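Local coordinates for protein type III restriction-modification enzyme EcoP15I Mod subunit (Escherichia coli, PDB 4ZCF) that recognises the DNA sequence 5'-CAGCAG-3' and methylates its second adenine at N6 using S-adenosyl-L-methionine, and is required with the Res subunit for DNA restriction, at residues Tyr113-Pro124 / Glu187-Ser198. Sequence-based numbering, arbitrary orientation.
Sequences YAEKVKMIYIDP and ELMREDGTIFIS
The R190 guanidinium takes the aliphatic chain of K118 over one face, K118 CG lying 3.7 Å above R190 CZ, and meets the carboxylate of D192 in plane at its edge. That grip is side-on: R190 NE reaches D192 OD1 at 2.7 Å and R190 NH2 reaches D192 OD2, each oxygen using its syn lone pair, holding the guanidinium flat against K118. R190 NH1 forms a salt bridge with E434; the two carboxylates probably ease the approach of like-charged K118 NZ and R190 NH2. A leucine here would probably leave D192 and E434 without their cationic mate and K118 without its flat platform. The F196 ring has I120 O at its edge, while M119 SD sits 4.8 Å from the ring centroid, oblique to it, a Met-aromatic contact; a bend at chi3 (143°) turns M119 CE to 3.6 Å from F196 CD1. At the Y121 edge lie F196 CB and S198 OG; CG anti to the backbone N (chi1 174°) brings Y121 OH to S198 OG in a hydrogen bond that either may donate, its modelled 2.4 Å doubtfully short. On the sheet face opposite M119, Y121 and F196, I120 CG2 packs on I195 CD1 and I120 CD1 on M189 CG. Parallel pairing joins the strands (F196 N to I120 O, 2.7 Å); L188 O accepts from K116 N and V117 N. In this Rossmann-like methyltransferase sheet, strand 117-122 runs between 434-439 and 193-199 and leads into residues that probably bind S-adenosylmethionine; helix 420-430 covers M119 and F196, and helix 102-113 packs on L188.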
loop_
_atom_site.group_PDB
_atom_site.type_symbol
_atom_site.label_atom_id
_atom_site.label_comp_id
_atom_site.label_asym_id
_atom_site.label_seq_id
_atom_site.Cartn_x
_atom_site.Cartn_y
_atom_site.Cartn_z
ATOM N N TYR A 113 19.081 -5.164 -3.541
ATOM C CA TYR A 113 17.689 -5.491 -3.863
ATOM C C TYR A 113 16.634 -4.437 -3.649
ATOM O O TYR A 113 15.470 -4.684 -3.964
ATOM C CB TYR A 113 17.282 -6.840 -3.241
ATOM C CG TYR A 113 18.090 -7.978 -3.825
ATOM C CD1 TYR A 113 17.688 -8.612 -4.994
ATOM C CD2 TYR A 113 19.325 -8.335 -3.279
ATOM C CE1 TYR A 113 18.455 -9.626 -5.562
ATOM C CE2 TYR A 113 20.116 -9.314 -3.863
ATOM C CZ TYR A 113 19.671 -9.971 -4.991
ATOM O OH TYR A 113 20.425 -10.981 -5.534
ATOM N N ALA A 114 16.949 -3.326 -3.039
ATOM C CA ALA A 114 16.059 -2.204 -3.107
ATOM C C ALA A 114 16.183 -1.608 -4.470
ATOM O O ALA A 114 17.264 -1.561 -4.981
ATOM C CB ALA A 114 16.450 -1.205 -2.062
ATOM N N GLU A 115 15.126 -1.081 -5.059
ATOM C CA GLU A 115 13.802 -1.640 -5.086
ATOM C C GLU A 115 13.725 -2.475 -6.334
ATOM O O GLU A 115 13.544 -1.953 -7.397
ATOM C CB GLU A 115 12.809 -0.489 -5.244
ATOM C CG GLU A 115 13.258 0.865 -4.692
ATOM C CD GLU A 115 12.461 2.066 -5.171
ATOM O OE1 GLU A 115 12.474 2.367 -6.361
ATOM O OE2 GLU A 115 11.852 2.757 -4.348
ATOM N N LYS A 116 13.851 -3.781 -6.205
ATOM C CA LYS A 116 13.996 -4.656 -7.366
ATOM C C LYS A 116 13.050 -5.821 -7.435
ATOM O O LYS A 116 12.986 -6.455 -8.494
ATOM C CB LYS A 116 15.447 -5.170 -7.476
ATOM C CG LYS A 116 16.485 -4.080 -7.532
ATOM C CD LYS A 116 17.410 -4.211 -8.712
ATOM C CE LYS A 116 18.318 -3.000 -8.801
ATOM N NZ LYS A 116 19.058 -2.773 -7.512
ATOM N N VAL A 117 12.357 -6.134 -6.308
ATOM C CA VAL A 117 11.379 -7.228 -6.149
ATOM C C VAL A 117 10.023 -6.824 -6.742
ATOM O O VAL A 117 9.507 -5.765 -6.393
ATOM C CB VAL A 117 11.263 -7.661 -4.654
ATOM C CG1 VAL A 117 10.402 -8.900 -4.489
ATOM C CG2 VAL A 117 12.640 -7.903 -4.048
ATOM N N LYS A 118 9.454 -7.653 -7.643
ATOM C CA LYS A 118 8.144 -7.372 -8.266
ATOM C C LYS A 118 7.009 -7.862 -7.379
ATOM O O LYS A 118 5.919 -7.287 -7.398
ATOM C CB LYS A 118 8.022 -8.041 -9.646
ATOM C CG LYS A 118 7.122 -7.279 -10.625
ATOM C CD LYS A 118 6.995 -8.027 -11.948
ATOM C CE LYS A 118 6.270 -7.278 -13.061
ATOM N NZ LYS A 118 4.939 -6.744 -12.652
ATOM N N MET A 119 7.239 -8.968 -6.640
ATOM C CA MET A 119 6.209 -9.549 -5.788
ATOM C C MET A 119 6.792 -10.188 -4.565
ATOM O O MET A 119 7.818 -10.856 -4.640
ATOM C CB MET A 119 5.398 -10.601 -6.574
ATOM C CG MET A 119 4.100 -11.010 -5.905
ATOM S SD MET A 119 3.439 -12.556 -6.594
ATOM C CE MET A 119 2.794 -13.287 -5.181
ATOM N N ILE A 120 6.084 -10.041 -3.451
ATOM C CA ILE A 120 6.369 -10.691 -2.192
ATOM C C ILE A 120 5.150 -11.486 -1.816
ATOM O O ILE A 120 4.047 -10.940 -1.787
ATOM C CB ILE A 120 6.749 -9.695 -1.060
ATOM C CG1 ILE A 120 8.046 -8.880 -1.422
ATOM C CG2 ILE A 120 6.852 -10.408 0.314
ATOM C CD1 ILE A 120 8.480 -7.838 -0.360
ATOM N N TYR A 121 5.331 -12.794 -1.562
ATOM C CA TYR A 121 4.291 -13.649 -1.008
ATOM C C TYR A 121 4.839 -14.168 0.295
ATOM O O TYR A 121 5.936 -14.690 0.311
ATOM C CB TYR A 121 3.877 -14.836 -1.912
ATOM C CG TYR A 121 2.899 -15.736 -1.171
ATOM C CD1 TYR A 121 1.612 -15.289 -0.858
ATOM C CD2 TYR A 121 3.321 -16.936 -0.606
ATOM C CE1 TYR A 121 0.750 -16.050 -0.075
ATOM C CE2 TYR A 121 2.480 -17.680 0.220
ATOM C CZ TYR A 121 1.185 -17.247 0.454
ATOM O OH TYR A 121 0.343 -17.980 1.240
ATOM N N ILE A 122 4.098 -14.046 1.378
ATOM C CA ILE A 122 4.524 -14.582 2.678
ATOM C C ILE A 122 3.397 -15.297 3.406
ATOM O O ILE A 122 2.254 -14.868 3.338
ATOM C CB ILE A 122 5.304 -13.601 3.629
ATOM C CG1 ILE A 122 4.631 -12.239 3.796
ATOM C CG2 ILE A 122 6.776 -13.508 3.274
ATOM C CD1 ILE A 122 4.933 -11.581 5.198
ATOM N N ASP A 123 3.727 -16.408 4.083
ATOM C CA ASP A 123 2.780 -17.138 4.920
ATOM C C ASP A 123 3.348 -17.050 6.347
ATOM O O ASP A 123 4.133 -17.898 6.768
ATOM C CB ASP A 123 2.573 -18.567 4.421
ATOM C CG ASP A 123 1.713 -19.475 5.275
ATOM O OD1 ASP A 123 0.797 -18.964 5.953
ATOM O OD2 ASP A 123 1.894 -20.715 5.190
ATOM N N PRO A 124 3.056 -15.954 7.072
ATOM C CA PRO A 124 3.629 -15.805 8.410
ATOM C C PRO A 124 2.907 -16.693 9.415
ATOM O O PRO A 124 1.870 -17.259 9.075
ATOM C CB PRO A 124 3.421 -14.319 8.703
ATOM C CG PRO A 124 2.159 -13.983 8.008
ATOM C CD PRO A 124 2.183 -14.810 6.737
ATOM N N GLU A 187 11.112 -1.728 1.389
ATOM C CA GLU A 187 12.295 -1.152 0.788
ATOM C C GLU A 187 12.752 -1.917 -0.449
ATOM O O GLU A 187 13.249 -1.297 -1.390
ATOM C CB GLU A 187 13.424 -1.107 1.819
ATOM C CG GLU A 187 13.046 -0.474 3.165
ATOM C CD GLU A 187 14.182 -0.043 4.077
ATOM O OE1 GLU A 187 15.330 0.074 3.590
ATOM O OE2 GLU A 187 13.915 0.228 5.272
ATOM N N LEU A 188 12.552 -3.257 -0.474
ATOM C CA LEU A 188 12.982 -4.132 -1.575
ATOM C C LEU A 188 12.057 -4.131 -2.761
ATOM O O LEU A 188 12.450 -4.520 -3.871
ATOM C CB LEU A 188 13.185 -5.567 -1.076
ATOM C CG LEU A 188 14.161 -5.795 0.110
ATOM C CD1 LEU A 188 14.382 -7.278 0.304
ATOM C CD2 LEU A 188 15.519 -5.063 -0.100
ATOM N N MET A 189 10.824 -3.649 -2.527
ATOM C CA MET A 189 9.752 -3.588 -3.498
ATOM C C MET A 189 9.937 -2.522 -4.515
ATOM O O MET A 189 10.084 -1.351 -4.175
ATOM C CB MET A 189 8.421 -3.367 -2.783
ATOM C CG MET A 189 7.937 -4.571 -2.023
ATOM S SD MET A 189 6.466 -4.272 -1.018
ATOM C CE MET A 189 5.310 -3.977 -2.296
ATOM N N ARG A 190 9.806 -2.908 -5.785
ATOM C CA ARG A 190 9.766 -2.018 -6.948
ATOM C C ARG A 190 8.511 -1.129 -6.746
ATOM O O ARG A 190 7.544 -1.568 -6.102
ATOM C CB ARG A 190 9.541 -2.882 -8.188
ATOM C CG ARG A 190 10.704 -2.990 -9.156
ATOM C CD ARG A 190 10.552 -4.192 -10.097
ATOM N NE ARG A 190 9.499 -4.004 -11.098
ATOM C CZ ARG A 190 9.335 -4.757 -12.190
ATOM N NH1 ARG A 190 10.155 -5.779 -12.435
ATOM N NH2 ARG A 190 8.349 -4.496 -13.046
ATOM N N GLU A 191 8.510 0.095 -7.282
ATOM C CA GLU A 191 7.354 0.995 -7.133
ATOM C C GLU A 191 6.051 0.369 -7.661
ATOM O O GLU A 191 4.998 0.543 -7.065
ATOM C CB GLU A 191 7.632 2.336 -7.802
ATOM C CG GLU A 191 8.674 3.151 -7.052
ATOM C CD GLU A 191 8.120 4.367 -6.336
ATOM O OE1 GLU A 191 7.976 5.424 -6.996
ATOM O OE2 GLU A 191 7.803 4.257 -5.129
ATOM N N ASP A 192 6.151 -0.399 -8.747
ATOM C CA ASP A 192 5.046 -1.093 -9.415
ATOM C C ASP A 192 4.813 -2.503 -8.816
ATOM O O ASP A 192 4.075 -3.291 -9.387
ATOM C CB ASP A 192 5.348 -1.167 -10.936
ATOM C CG ASP A 192 6.491 -2.071 -11.380
ATOM O OD1 ASP A 192 7.326 -2.461 -10.521
ATOM O OD2 ASP A 192 6.556 -2.390 -12.579
ATOM N N GLY A 193 5.525 -2.798 -7.720
ATOM C CA GLY A 193 5.538 -4.065 -6.999
ATOM C C GLY A 193 4.428 -4.205 -5.989
ATOM O O GLY A 193 3.750 -3.223 -5.665
ATOM N N THR A 194 4.200 -5.466 -5.535
ATOM C CA THR A 194 3.124 -5.875 -4.620
ATOM C C THR A 194 3.542 -6.897 -3.573
ATOM O O THR A 194 4.404 -7.725 -3.822
ATOM C CB THR A 194 1.913 -6.461 -5.400
ATOM O OG1 THR A 194 2.360 -7.418 -6.358
ATOM C CG2 THR A 194 1.062 -5.403 -6.077
ATOM N N ILE A 195 2.905 -6.840 -2.412
ATOM C CA ILE A 195 3.044 -7.797 -1.324
ATOM C C ILE A 195 1.693 -8.513 -1.170
ATOM O O ILE A 195 0.663 -7.877 -1.300
ATOM C CB ILE A 195 3.588 -7.191 0.019
ATOM C CG1 ILE A 195 3.758 -8.289 1.108
ATOM C CG2 ILE A 195 2.742 -6.005 0.518
ATOM C CD1 ILE A 195 4.685 -7.974 2.254
ATOM N N PHE A 196 1.716 -9.832 -0.932
ATOM C CA PHE A 196 0.582 -10.741 -0.670
ATOM C C PHE A 196 0.875 -11.405 0.704
ATOM O O PHE A 196 1.986 -11.894 0.916
ATOM C CB PHE A 196 0.517 -11.800 -1.789
ATOM C CG PHE A 196 -0.004 -11.341 -3.135
ATOM C CD1 PHE A 196 0.773 -10.557 -3.969
ATOM C CD2 PHE A 196 -1.272 -11.709 -3.572
ATOM C CE1 PHE A 196 0.287 -10.123 -5.214
ATOM C CE2 PHE A 196 -1.747 -11.299 -4.828
ATOM C CZ PHE A 196 -0.954 -10.524 -5.650
ATOM N N ILE A 197 -0.071 -11.326 1.672
ATOM C CA ILE A 197 0.088 -11.871 3.034
ATOM C C ILE A 197 -1.069 -12.753 3.428
ATOM O O ILE A 197 -2.186 -12.254 3.595
ATOM C CB ILE A 197 0.352 -10.805 4.139
ATOM C CG1 ILE A 197 1.316 -9.686 3.677
ATOM C CG2 ILE A 197 0.838 -11.483 5.456
ATOM C CD1 ILE A 197 1.444 -8.497 4.621
ATOM N N SER A 198 -0.797 -14.061 3.620
ATOM C CA SER A 198 -1.775 -15.050 4.073
ATOM C C SER A 198 -1.975 -14.902 5.562
ATOM O O SER A 198 -1.002 -14.785 6.301
ATOM C CB SER A 198 -1.280 -16.473 3.813
ATOM O OG SER A 198 -1.438 -16.844 2.456
HETATM O O HOH W 1 11.844 -7.896 -10.407
#